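Local coordinates for protein superoxide dismutase [Mn/Fe] (Aeropyrum pernix, PDB 3AK2) that catalyses the dismutation of superoxide to oxygen and hydrogen peroxide, and is cambialistic, working with either manganese or iron at its metal site, at residues Y22-E25 and E26-K29; N185-V189 and V190-D194; L12-N15 and Y16-E20. All blocks are in the same frame, centred on the assembly; numbering follows the deposited sequence.

Interaction 1: Y22-E25 and E26-K29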
# COMPACT_ATOMS: atom_id res chain seq x y z
N TYR A 22 24.63 21.89 -0.17
CA TYR A 22 23.40 21.32 0.40
C TYR A 22 23.07 19.92 -0.10
O TYR A 22 22.62 19.08 0.68
CB TYR A 22 22.24 22.29 0.20
CG TYR A 22 22.58 23.64 0.78
CD1 TYR A 22 22.86 24.73 -0.05
CD2 TYR A 22 22.68 23.82 2.16
CE1 TYR A 22 23.21 25.97 0.50
CE2 TYR A 22 23.03 25.04 2.71
CZ TYR A 22 23.28 26.11 1.87
OH TYR A 22 23.62 27.32 2.44
N ILE A 23 23.31 19.66 -1.38
CA ILE A 23 23.21 18.31 -1.93
C ILE A 23 24.45 18.06 -2.78
O ILE A 23 24.68 18.78 -3.75
CB ILE A 23 21.92 18.09 -2.75
CG1 ILE A 23 20.68 18.53 -1.96
CG2 ILE A 23 21.80 16.62 -3.15
CD1 ILE A 23 19.39 18.55 -2.76
N ILE A 24 25.23 17.05 -2.42
CA ILE A 24 26.53 16.81 -3.07
C ILE A 24 26.41 16.30 -4.51
O ILE A 24 25.40 15.69 -4.90
CB ILE A 24 27.45 15.85 -2.26
CG1 ILE A 24 26.76 14.51 -1.99
CG2 ILE A 24 27.93 16.53 -0.96
CD1 ILE A 24 27.70 13.43 -1.45
N GLU A 25 27.45 16.56 -5.29
CA GLU A 25 27.51 16.19 -6.70
C GLU A 25 27.23 14.71 -6.95
O GLU A 25 26.51 14.37 -7.89
CB GLU A 25 28.87 16.58 -7.29
CG GLU A 25 29.03 16.27 -8.78
CD GLU A 25 30.40 16.65 -9.32
OE1 GLU A 25 31.41 16.36 -8.65
OE2 GLU A 25 30.46 17.24 -10.42
N GLU A 26 27.80 13.83 -6.12
CA GLU A 26 27.65 12.39 -6.37
C GLU A 26 26.19 11.97 -6.29
O GLU A 26 25.75 11.14 -7.09
CB GLU A 26 28.50 11.54 -5.42
CG GLU A 26 28.52 10.07 -5.83
CD GLU A 26 29.26 9.17 -4.88
OE1 GLU A 26 29.34 7.96 -5.18
OE2 GLU A 26 29.76 9.65 -3.83
N ILE A 27 25.46 12.53 -5.34
CA ILE A 27 24.03 12.26 -5.23
C ILE A 27 23.29 12.75 -6.47
O ILE A 27 22.55 11.99 -7.08
CB ILE A 27 23.40 12.88 -3.97
CG1 ILE A 27 23.88 12.13 -2.72
CG2 ILE A 27 21.86 12.85 -4.06
CD1 ILE A 27 23.46 12.77 -1.41
N MET A 28 23.51 14.00 -6.86
CA MET A 28 22.81 14.55 -8.01
C MET A 28 23.04 13.70 -9.25
O MET A 28 22.10 13.43 -10.01
CB MET A 28 23.23 15.99 -8.27
CG MET A 28 22.89 16.97 -7.15
SD MET A 28 21.14 17.04 -6.72
CE MET A 28 20.40 17.58 -8.26
N LYS A 29 24.28 13.25 -9.46
CA LYS A 29 24.63 12.45 -10.63
C LYS A 29 23.95 11.08 -10.62
O LYS A 29 23.31 10.70 -11.60
CB LYS A 29 26.15 12.31 -10.76
CG LYS A 29 26.60 11.66 -12.06
CD LYS A 29 28.10 11.81 -12.27
CE LYS A 29 28.52 11.31 -13.64
NZ LYS A 29 28.01 12.19 -14.74
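Ile23 and Ile24 pack against Ile27 and Met28 at the N-terminal start of helix 25-54, the first long helix of the alpha-hairpin domain of iron/manganese superoxide dismutases. Ile24 is the N-cap residue. The three main side-chain pairs all cross at about a right angle, so branches meet rather than whole chains lying alongside. Ile23 brings its CG2 branch to the helix. That methyl is the branch anti to the backbone N, with CG1 at chi1 -51°. CG2 touches two residues at once: CG2 of Ile27 at 3.9 Å and SD of Met28 at 3.7 Å. Met28 bends at chi2 (-57°), which sets SD beside the Ile23 methyl, and its end then leads away. Ile24 uses its other branch. Its CG1 lies 3.8 Å from CD1 of Ile27, so Ile27 meets Ile23 through CG2 and Ile24 through its longer arm. Ile23, Ile27 and Met28 are buried. Glu25 is exposed and Glu26 partly exposed. Glu26 OE1 forms a salt bridge with Lys176 of the second subunit, and Lys29 NZ is hydrogen-bonded to OE1 of Gln33 one turn further on. Leu173 and Gln174 of helix 172-175 touch Ile27. The helix backbone begins here. Met28 N donates to Ile24 O at 3.2 Å. The next bond is shorter: Lys29 N donates to Glu25 O at 2.9 Å, with an N-H...O angle of 162°.

Interaction 2: N185-V189 and V190-D194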
# COMPACT_ATOMS: atom_id res chain seq x y z
N ASN A 185 18.29 21.41 5.27
CA ASN A 185 19.22 21.97 4.30
C ASN A 185 18.61 22.22 2.92
O ASN A 185 18.99 23.16 2.22
CB ASN A 185 20.46 21.10 4.19
CG ASN A 185 21.50 21.44 5.23
OD1 ASN A 185 22.21 22.44 5.11
ND2 ASN A 185 21.61 20.61 6.26
N TRP A 186 17.65 21.37 2.55
CA TRP A 186 16.99 21.46 1.24
C TRP A 186 16.32 22.82 0.99
O TRP A 186 16.28 23.30 -0.14
CB TRP A 186 16.00 20.31 1.09
CG TRP A 186 15.06 20.39 -0.08
CD1 TRP A 186 15.30 19.97 -1.36
CD2 TRP A 186 13.72 20.89 -0.06
NE1 TRP A 186 14.19 20.19 -2.14
CE2 TRP A 186 13.21 20.75 -1.37
CE3 TRP A 186 12.90 21.44 0.93
CZ2 TRP A 186 11.91 21.15 -1.71
CZ3 TRP A 186 11.61 21.83 0.59
CH2 TRP A 186 11.13 21.68 -0.72
N TRP A 187 15.83 23.45 2.06
CA TRP A 187 15.21 24.77 1.93
C TRP A 187 16.12 25.80 1.28
O TRP A 187 15.65 26.72 0.62
CB TRP A 187 14.73 25.28 3.29
CG TRP A 187 13.59 24.48 3.82
CD1 TRP A 187 13.66 23.51 4.79
CD2 TRP A 187 12.23 24.54 3.40
NE1 TRP A 187 12.41 22.98 5.00
CE2 TRP A 187 11.51 23.60 4.17
CE3 TRP A 187 11.54 25.32 2.46
CZ2 TRP A 187 10.14 23.40 4.01
CZ3 TRP A 187 10.17 25.12 2.31
CH2 TRP A 187 9.48 24.17 3.09
N ASN A 188 17.43 25.62 1.44
CA ASN A 188 18.42 26.55 0.89
C ASN A 188 18.58 26.49 -0.62
O ASN A 188 19.24 27.35 -1.21
CB ASN A 188 19.76 26.36 1.59
CG ASN A 188 19.70 26.66 3.06
OD1 ASN A 188 19.45 27.80 3.46
ND2 ASN A 188 19.91 25.65 3.89
N VAL A 189 17.97 25.49 -1.25
CA VAL A 189 18.02 25.36 -2.71
C VAL A 189 16.64 25.39 -3.39
O VAL A 189 16.54 25.17 -4.60
CB VAL A 189 18.83 24.11 -3.18
CG1 VAL A 189 20.29 24.21 -2.73
CG2 VAL A 189 18.19 22.81 -2.70
N VAL A 190 15.58 25.66 -2.63
CA VAL A 190 14.24 25.74 -3.21
C VAL A 190 14.14 26.89 -4.21
O VAL A 190 14.49 28.03 -3.89
CB VAL A 190 13.13 25.87 -2.14
CG1 VAL A 190 11.77 26.14 -2.79
CG2 VAL A 190 13.07 24.61 -1.29
N ASN A 191 13.68 26.58 -5.41
CA ASN A 191 13.50 27.56 -6.47
C ASN A 191 12.09 28.14 -6.43
O ASN A 191 11.18 27.65 -7.11
CB ASN A 191 13.79 26.90 -7.82
CG ASN A 191 13.75 27.87 -8.98
OD1 ASN A 191 13.57 29.08 -8.81
ND2 ASN A 191 13.93 27.34 -10.19
N TRP A 192 11.91 29.19 -5.63
CA TRP A 192 10.58 29.77 -5.45
C TRP A 192 10.01 30.37 -6.74
O TRP A 192 8.79 30.43 -6.91
CB TRP A 192 10.55 30.77 -4.30
CG TRP A 192 10.68 30.09 -2.97
CD1 TRP A 192 11.74 30.15 -2.12
CD2 TRP A 192 9.72 29.21 -2.36
NE1 TRP A 192 11.51 29.37 -1.01
CE2 TRP A 192 10.27 28.79 -1.13
CE3 TRP A 192 8.45 28.75 -2.72
CZ2 TRP A 192 9.60 27.92 -0.26
CZ3 TRP A 192 7.78 27.89 -1.86
CH2 TRP A 192 8.36 27.49 -0.65
N ASP A 193 10.89 30.79 -7.65
CA ASP A 193 10.45 31.25 -8.97
C ASP A 193 9.72 30.14 -9.73
O ASP A 193 8.68 30.39 -10.34
CB ASP A 193 11.64 31.75 -9.79
CG ASP A 193 11.24 32.15 -11.21
OD1 ASP A 193 10.43 33.09 -11.35
OD2 ASP A 193 11.73 31.52 -12.17
N ASP A 194 10.27 28.93 -9.69
CA ASP A 194 9.64 27.79 -10.34
C ASP A 194 8.30 27.47 -9.69
O ASP A 194 7.30 27.26 -10.38
CB ASP A 194 10.56 26.57 -10.29
CG ASP A 194 9.95 25.35 -10.95
OD1 ASP A 194 9.99 25.25 -12.19
OD2 ASP A 194 9.42 24.50 -10.21
O HOH W 1 13.33 28.30 1.22
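Val190 is the bump of this contact; Trp186, Trp187 and Trp192 make the hollow. It lies in the short connection between helix 179-186 and helix 192-205 of the C-terminal domain. Its two methyls serve different rings. CG2 sits over a face of the Trp186 indole, 3.5 Å from the centroid of the six-membered ring and 9° off the normal, a CH-pi contact. The same methyl also comes within 4.1 Å of CE3 of Trp187, obliquely. CG1, anti to the backbone N (172°), is turned to the other side and covers a face of the Trp192 ring, 3.5 Å above its plane. Val190 is thus wedged between the Trp186 and Trp192 indoles, one methyl on a face of each. The indoles also meet each other. CZ3 of Trp186 lies over a face of Trp187, while CZ3 of Trp187 and CZ2 of Trp192 meet edge to edge at 3.8 Å. A water bridges Trp187 and Trp192: it donates to Trp187 O and accepts from Trp192 NE1, which it meets in the plane of the ring. Val190 N adds a weak bond to Trp187 O at 3.4 Å. At the next helix start, Asn191 is the N-cap, and its OD1 accepts a weak capping bond from Asp194 N; its ND2 is hydrogen-bonded to Pro84 O. Nearly all of the touching residues are buried. Trp187 NE1 is hydrogen-bonded to Ser119 OG of helix 111-123, and its ring also meets Lys115 in a cation-pi contact. Trp187 thus faces helix 111-123, while Trp186, Val190 and Trp192 pack on Leu162 of strand 159-165.

Interaction 3: L12-N15 and Y16-E20. With EDO (1,2-ethanediol), chain G.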
# COMPACT_ATOMS: atom_id res chain seq x y z
N LEU A 12 19.08 18.11 -16.25
CA LEU A 12 18.92 18.99 -15.11
C LEU A 12 18.98 20.45 -15.57
O LEU A 12 19.56 20.74 -16.63
CB LEU A 12 19.99 18.73 -14.05
CG LEU A 12 20.03 17.35 -13.40
CD1 LEU A 12 21.08 17.33 -12.31
CD2 LEU A 12 18.68 16.96 -12.83
N PRO A 13 18.38 21.37 -14.80
CA PRO A 13 18.48 22.80 -15.11
C PRO A 13 19.82 23.43 -14.72
O PRO A 13 20.02 24.63 -14.92
CB PRO A 13 17.35 23.43 -14.28
CG PRO A 13 16.58 22.27 -13.68
CD PRO A 13 17.54 21.14 -13.62
N TYR A 14 20.73 22.62 -14.18
CA TYR A 14 22.01 23.08 -13.63
C TYR A 14 22.95 21.89 -13.64
O TYR A 14 22.51 20.75 -13.85
CB TYR A 14 21.82 23.61 -12.20
CG TYR A 14 20.78 22.82 -11.43
CD1 TYR A 14 21.05 21.53 -10.98
CD2 TYR A 14 19.51 23.35 -11.20
CE1 TYR A 14 20.08 20.78 -10.31
CE2 TYR A 14 18.54 22.61 -10.53
CZ TYR A 14 18.83 21.33 -10.09
OH TYR A 14 17.88 20.59 -9.43
N ASN A 15 24.24 22.13 -13.41
CA ASN A 15 25.22 21.06 -13.34
C ASN A 15 25.07 20.21 -12.07
O ASN A 15 24.43 20.64 -11.11
CB ASN A 15 26.64 21.62 -13.44
CG ASN A 15 27.03 22.01 -14.87
OD1 ASN A 15 28.06 22.67 -15.08
ND2 ASN A 15 26.22 21.61 -15.85
N TYR A 16 25.66 19.02 -12.08
CA TYR A 16 25.53 18.09 -10.95
C TYR A 16 26.04 18.64 -9.62
O TYR A 16 25.52 18.28 -8.56
CB TYR A 16 26.18 16.74 -11.26
CG TYR A 16 25.47 15.93 -12.33
CD1 TYR A 16 24.11 15.61 -12.21
CD2 TYR A 16 26.15 15.47 -13.45
CE1 TYR A 16 23.45 14.86 -13.18
CE2 TYR A 16 25.50 14.72 -14.44
CZ TYR A 16 24.15 14.42 -14.29
OH TYR A 16 23.50 13.68 -15.26
N ASN A 17 27.06 19.50 -9.66
CA ASN A 17 27.61 20.07 -8.43
C ASN A 17 27.00 21.42 -8.03
O ASN A 17 27.45 22.06 -7.08
CB ASN A 17 29.15 20.17 -8.51
CG ASN A 17 29.62 21.23 -9.49
OD1 ASN A 17 28.84 21.86 -10.20
ND2 ASN A 17 30.94 21.43 -9.53
N ALA A 18 25.96 21.84 -8.75
CA ALA A 18 25.42 23.19 -8.59
C ALA A 18 24.61 23.41 -7.31
O ALA A 18 24.34 24.56 -6.95
CB ALA A 18 24.60 23.58 -9.81
N LEU A 19 24.24 22.33 -6.63
CA LEU A 19 23.45 22.46 -5.40
C LEU A 19 24.28 22.29 -4.13
O LEU A 19 23.74 22.24 -3.02
CB LEU A 19 22.26 21.49 -5.41
CG LEU A 19 21.26 21.63 -6.57
CD1 LEU A 19 20.04 20.77 -6.31
CD2 LEU A 19 20.84 23.08 -6.83
N GLU A 20 25.59 22.21 -4.30
CA GLU A 20 26.51 22.16 -3.18
C GLU A 20 26.49 23.49 -2.43
O GLU A 20 26.27 24.54 -3.04
CB GLU A 20 27.92 21.79 -3.65
CG GLU A 20 27.97 20.40 -4.27
CD GLU A 20 29.36 19.82 -4.39
OE1 GLU A 20 30.34 20.60 -4.43
OE2 GLU A 20 29.46 18.57 -4.45
C1 EDO G . 22.70 16.80 -16.15
O1 EDO G . 21.74 17.41 -17.01
C2 EDO G . 23.61 17.87 -15.55
O2 EDO G . 24.58 18.25 -16.52
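Two consecutive type I beta turns, Asn15 to Ala18 and Asn17 to Glu20, shape the segment that leads into helix 25-54. The first is closed by Ala18 N donating to Asn15 O at 3.1 Å. This brings Ala18 CB against CB of Tyr14 at 3.7 Å. Leu19 then reaches the Tyr14 ring. Its CD2 stands over the centre of one face, 4.2 Å from the centroid, and CD1 of Leu19 lies 3.8 Å from OH of Tyr14. CD of Pro13 covers the opposite face, so the ring is held between proline and leucine. The phenol OH is hydrogen-bonded to Trp83 O. A second pair forms nearer the start of the segment. The Leu12 and Tyr16 side chains cross at about a right angle, and CD1 of Leu12 comes obliquely to CD1 and CE1 of the Tyr16 ring, both at 3.5 Å. Tyr16 CG is anti to the carbonyl carbon (chi1 -69°), which turns the ring back toward Leu12. Its OH is hydrogen-bonded to His32 ND1. A 1,2-ethanediol, probably from the crystallisation liquor, lies over one face of this ring; its C2 is 3.6 Å above the plane, and its O1 accepts from Leu12 N at 2.9 Å. The whole is a lead-in of successive type I turns, with Tyr16 packed on the first helix of the superoxide dismutase alpha-hairpin and Tyr14 on loop residues Trp83 and Met86.

The three contacts follow in the order interaction 3, interaction 1, interaction 2 along the chain. Interactions 3 and 1 are neighbours, with centres 8 Å apart. Glu20 OE2 is probably hydrogen-bonded to Glu25 N at 3.0 Å, and Tyr16 O packs 3.2 Å from Met28 CB, so the turns lie against the helix start. Interaction 2 belongs to the C-terminal domain. Tyr22 joins it to interaction 1, with CD1 3.8 Å from Val189 CG1. That methyl also lies 4.0 Å from Leu19 O of interaction 3, whose centre is 13 Å from that of interaction 2. The manganese, held by His31, His79, Asp165 and His169, is about 8 Å from the side chain of Ile27 and about 11 Å from those of Leu12 and Trp186.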